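PDB 3SYJ: adhesion and penetration protein autotransporter from Haemophilus influenzae, which promotes bacterial adherence to and invasion of host cells, self-associates between cells to drive aggregation, and carries a probable serine protease domain. Local coordinates for residues I131-Y142 with I224-N235. Residues are numbered along the deposited sequence; the frame is centred on the assembly and turned at random.
Sequences IDMTSNMNGSTY and IYDAEKQKWLIN
Two backbone hydrogen bonds dock the loop around Met133 onto strand 231-238: Ile234 N donates to Asp132 O (3.0 Å) and Thr134 N to Ile234 O (3.1 Å). Next to this single beta bridge, a water accepts from Asp132 N and donates to Trp232 O. Apolar contacts flank the bridge. The side chains of Ile131 and Ile234 cross at about a right angle, CG2 against CG2, while Met133 runs alongside Ile234, CG to CG2, toward Val63. Thr134 CG2 packs against both Ile224 CG2 and Leu233 CB, each 3.7 Å away. Farther along, Ile224 CD1 presses on Tyr142 CB at 3.5 Å. Asn235 OD1 serves both Thr134 and Tyr142. With CG anti to the backbone N (chi1 -175°), this oxygen comes within 3.1 Å of Thr134 OG1 and sits 3.4 Å above the plane of the Tyr142 ring, over its centre; Thr141 CB lies over the opposite face. Tyr142 OH, donating to Asn136 O (2.8 Å), steadies the ring within the loop. Asp132 OD2 and Lys231 NZ stay 4.2 Å apart, probably a weak attraction, too long for a salt bridge. Backbone bonds thus join loop and beta hairpin in the chymotrypsin-like protease domain, Ile224 and Asn235 meeting the Tyr142 end.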
# COMPACT_ATOMS: atom_id res chain seq x y z
N ILE A 131 59.15 -0.84 -14.47
CA ILE A 131 58.74 -1.01 -15.85
C ILE A 131 59.74 -1.89 -16.58
O ILE A 131 60.94 -1.85 -16.30
CB ILE A 131 58.58 0.36 -16.57
CG1 ILE A 131 57.83 0.19 -17.89
CG2 ILE A 131 59.92 1.03 -16.81
CD1 ILE A 131 57.10 1.44 -18.32
N ASP A 132 59.24 -2.71 -17.50
CA ASP A 132 60.11 -3.57 -18.29
C ASP A 132 60.85 -2.76 -19.34
O ASP A 132 60.37 -1.72 -19.79
CB ASP A 132 59.30 -4.67 -18.97
CG ASP A 132 58.74 -5.68 -17.99
OD1 ASP A 132 59.07 -5.58 -16.79
OD2 ASP A 132 57.98 -6.56 -18.41
N MET A 133 62.02 -3.27 -19.73
CA MET A 133 62.81 -2.70 -20.82
C MET A 133 62.55 -3.36 -22.18
O MET A 133 62.23 -4.55 -22.26
CB MET A 133 64.30 -2.85 -20.50
CG MET A 133 64.73 -2.20 -19.21
SD MET A 133 66.51 -2.29 -19.08
CE MET A 133 66.80 -1.27 -17.65
N THR A 134 62.71 -2.59 -23.26
CA THR A 134 62.73 -3.18 -24.60
C THR A 134 64.05 -3.93 -24.70
O THR A 134 65.01 -3.61 -24.00
CB THR A 134 62.61 -2.10 -25.72
OG1 THR A 134 63.60 -1.08 -25.53
CG2 THR A 134 61.23 -1.48 -25.71
N SER A 135 64.11 -4.95 -25.56
CA SER A 135 65.27 -5.84 -25.55
C SER A 135 66.18 -5.72 -26.77
O SER A 135 67.32 -6.17 -26.74
CB SER A 135 64.82 -7.28 -25.37
OG SER A 135 63.87 -7.63 -26.35
N ASN A 136 65.67 -5.12 -27.84
CA ASN A 136 66.43 -5.01 -29.08
C ASN A 136 67.26 -3.73 -29.08
O ASN A 136 66.78 -2.68 -28.67
CB ASN A 136 65.48 -5.03 -30.27
CG ASN A 136 66.17 -5.39 -31.58
OD1 ASN A 136 67.24 -4.87 -31.90
ND2 ASN A 136 65.54 -6.27 -32.35
N MET A 137 68.50 -3.83 -29.53
CA MET A 137 69.38 -2.66 -29.56
C MET A 137 69.37 -1.95 -30.93
O MET A 137 69.96 -0.88 -31.09
CB MET A 137 70.80 -3.03 -29.16
CG MET A 137 70.91 -3.69 -27.79
SD MET A 137 70.35 -2.64 -26.43
CE MET A 137 71.35 -1.19 -26.68
N ASN A 138 68.68 -2.53 -31.90
CA ASN A 138 68.53 -1.87 -33.19
C ASN A 138 67.36 -0.88 -33.19
O ASN A 138 66.19 -1.28 -33.16
CB ASN A 138 68.37 -2.90 -34.31
CG ASN A 138 68.14 -2.25 -35.67
OD1 ASN A 138 68.71 -1.18 -35.98
ND2 ASN A 138 67.31 -2.88 -36.49
N GLY A 139 67.68 0.41 -33.23
CA GLY A 139 66.67 1.45 -33.22
C GLY A 139 65.58 1.30 -34.27
O GLY A 139 64.43 1.65 -34.02
N SER A 140 65.92 0.76 -35.43
CA SER A 140 64.95 0.58 -36.51
C SER A 140 63.78 -0.33 -36.11
O SER A 140 62.69 -0.23 -36.68
CB SER A 140 65.64 0.04 -37.76
OG SER A 140 66.66 0.93 -38.20
N THR A 141 64.01 -1.21 -35.14
CA THR A 141 62.99 -2.15 -34.67
C THR A 141 61.68 -1.46 -34.31
O THR A 141 60.60 -2.00 -34.53
CB THR A 141 63.46 -2.88 -33.39
OG1 THR A 141 64.63 -3.66 -33.69
CG2 THR A 141 62.36 -3.79 -32.83
N TYR A 142 61.80 -0.27 -33.74
CA TYR A 142 60.69 0.39 -33.07
C TYR A 142 59.91 1.35 -33.97
O TYR A 142 58.94 1.96 -33.53
CB TYR A 142 61.20 1.08 -31.81
CG TYR A 142 61.96 0.11 -30.93
CD1 TYR A 142 61.29 -0.84 -30.17
CD2 TYR A 142 63.35 0.11 -30.89
CE1 TYR A 142 61.97 -1.75 -29.39
CE2 TYR A 142 64.05 -0.79 -30.11
CZ TYR A 142 63.35 -1.72 -29.36
OH TYR A 142 64.01 -2.63 -28.57
N ILE A 224 57.89 3.31 -25.00
CA ILE A 224 57.20 2.88 -26.21
C ILE A 224 56.16 1.82 -25.88
O ILE A 224 56.37 0.97 -25.00
CB ILE A 224 58.20 2.39 -27.29
CG1 ILE A 224 57.54 2.35 -28.68
CG2 ILE A 224 58.83 1.04 -26.90
CD1 ILE A 224 58.50 2.10 -29.82
N TYR A 225 55.02 1.89 -26.56
CA TYR A 225 53.97 0.91 -26.32
C TYR A 225 54.09 -0.28 -27.27
O TYR A 225 54.01 -0.12 -28.49
CB TYR A 225 52.59 1.53 -26.46
CG TYR A 225 51.47 0.61 -25.99
CD1 TYR A 225 51.29 0.36 -24.64
CD2 TYR A 225 50.61 0.00 -26.89
CE1 TYR A 225 50.28 -0.47 -24.19
CE2 TYR A 225 49.59 -0.83 -26.45
CZ TYR A 225 49.43 -1.06 -25.09
OH TYR A 225 48.43 -1.88 -24.62
N ASP A 226 54.28 -1.47 -26.69
CA ASP A 226 54.25 -2.72 -27.44
C ASP A 226 52.80 -3.22 -27.50
O ASP A 226 52.25 -3.64 -26.48
CB ASP A 226 55.14 -3.76 -26.77
CG ASP A 226 55.31 -5.02 -27.60
OD1 ASP A 226 54.32 -5.50 -28.20
OD2 ASP A 226 56.45 -5.55 -27.66
N ALA A 227 52.19 -3.16 -28.67
CA ALA A 227 50.77 -3.49 -28.82
C ALA A 227 50.51 -4.99 -28.80
O ALA A 227 49.42 -5.44 -28.45
CB ALA A 227 50.22 -2.88 -30.11
N GLU A 228 51.51 -5.77 -29.19
CA GLU A 228 51.38 -7.22 -29.15
C GLU A 228 51.36 -7.69 -27.69
O GLU A 228 50.46 -8.44 -27.30
CB GLU A 228 52.51 -7.86 -29.96
CG GLU A 228 52.84 -7.04 -31.22
CD GLU A 228 53.68 -7.78 -32.25
OE1 GLU A 228 54.68 -8.43 -31.86
OE2 GLU A 228 53.34 -7.70 -33.45
N LYS A 229 52.31 -7.22 -26.89
CA LYS A 229 52.37 -7.55 -25.47
C LYS A 229 51.34 -6.78 -24.64
O LYS A 229 50.98 -7.21 -23.55
CB LYS A 229 53.77 -7.26 -24.90
CG LYS A 229 54.93 -7.96 -25.61
CD LYS A 229 56.23 -7.66 -24.87
CE LYS A 229 57.47 -8.02 -25.68
NZ LYS A 229 57.68 -9.49 -25.83
N GLN A 230 50.89 -5.64 -25.16
CA GLN A 230 50.01 -4.73 -24.42
C GLN A 230 50.71 -4.14 -23.20
O GLN A 230 50.13 -4.06 -22.12
CB GLN A 230 48.72 -5.44 -24.01
CG GLN A 230 47.89 -5.92 -25.18
CD GLN A 230 46.40 -5.83 -24.90
OE1 GLN A 230 45.91 -6.35 -23.89
NE2 GLN A 230 45.68 -5.16 -25.80
N LYS A 231 51.95 -3.71 -23.39
CA LYS A 231 52.77 -3.22 -22.30
C LYS A 231 53.35 -1.90 -22.69
O LYS A 231 53.75 -1.71 -23.84
CB LYS A 231 53.96 -4.16 -22.07
CG LYS A 231 53.81 -5.18 -20.97
CD LYS A 231 55.12 -5.93 -20.78
CE LYS A 231 55.15 -6.65 -19.44
NZ LYS A 231 54.06 -7.66 -19.31
N TRP A 232 53.44 -0.98 -21.75
CA TRP A 232 54.39 0.11 -21.90
C TRP A 232 55.77 -0.42 -21.50
O TRP A 232 55.90 -1.15 -20.52
CB TRP A 232 53.99 1.32 -21.05
CG TRP A 232 52.87 2.14 -21.64
CD1 TRP A 232 51.55 2.13 -21.28
CD2 TRP A 232 52.98 3.11 -22.70
NE1 TRP A 232 50.83 3.03 -22.04
CE2 TRP A 232 51.69 3.64 -22.93
CE3 TRP A 232 54.05 3.57 -23.48
CZ2 TRP A 232 51.44 4.61 -23.89
CZ3 TRP A 232 53.79 4.55 -24.45
CH2 TRP A 232 52.50 5.05 -24.64
N LEU A 233 56.78 -0.08 -22.29
CA LEU A 233 58.15 -0.47 -21.99
C LEU A 233 58.98 0.79 -22.02
O LEU A 233 58.67 1.71 -22.78
CB LEU A 233 58.68 -1.44 -23.04
CG LEU A 233 58.00 -2.81 -23.13
CD1 LEU A 233 58.16 -3.42 -24.50
CD2 LEU A 233 58.58 -3.72 -22.08
N ILE A 234 60.02 0.86 -21.20
CA ILE A 234 60.96 1.95 -21.39
C ILE A 234 61.82 1.59 -22.59
O ILE A 234 62.29 0.46 -22.70
CB ILE A 234 61.83 2.26 -20.14
CG1 ILE A 234 62.80 3.40 -20.48
CG2 ILE A 234 62.57 1.03 -19.65
CD1 ILE A 234 63.49 4.01 -19.30
N ASN A 235 61.98 2.54 -23.51
CA ASN A 235 62.69 2.27 -24.76
C ASN A 235 64.07 2.91 -24.78
O ASN A 235 65.00 2.35 -25.34
CB ASN A 235 61.85 2.72 -25.95
CG ASN A 235 62.48 2.35 -27.30
OD1 ASN A 235 63.16 1.33 -27.43
ND2 ASN A 235 62.24 3.19 -28.30
O HOH W 1 56.56 -2.87 -18.33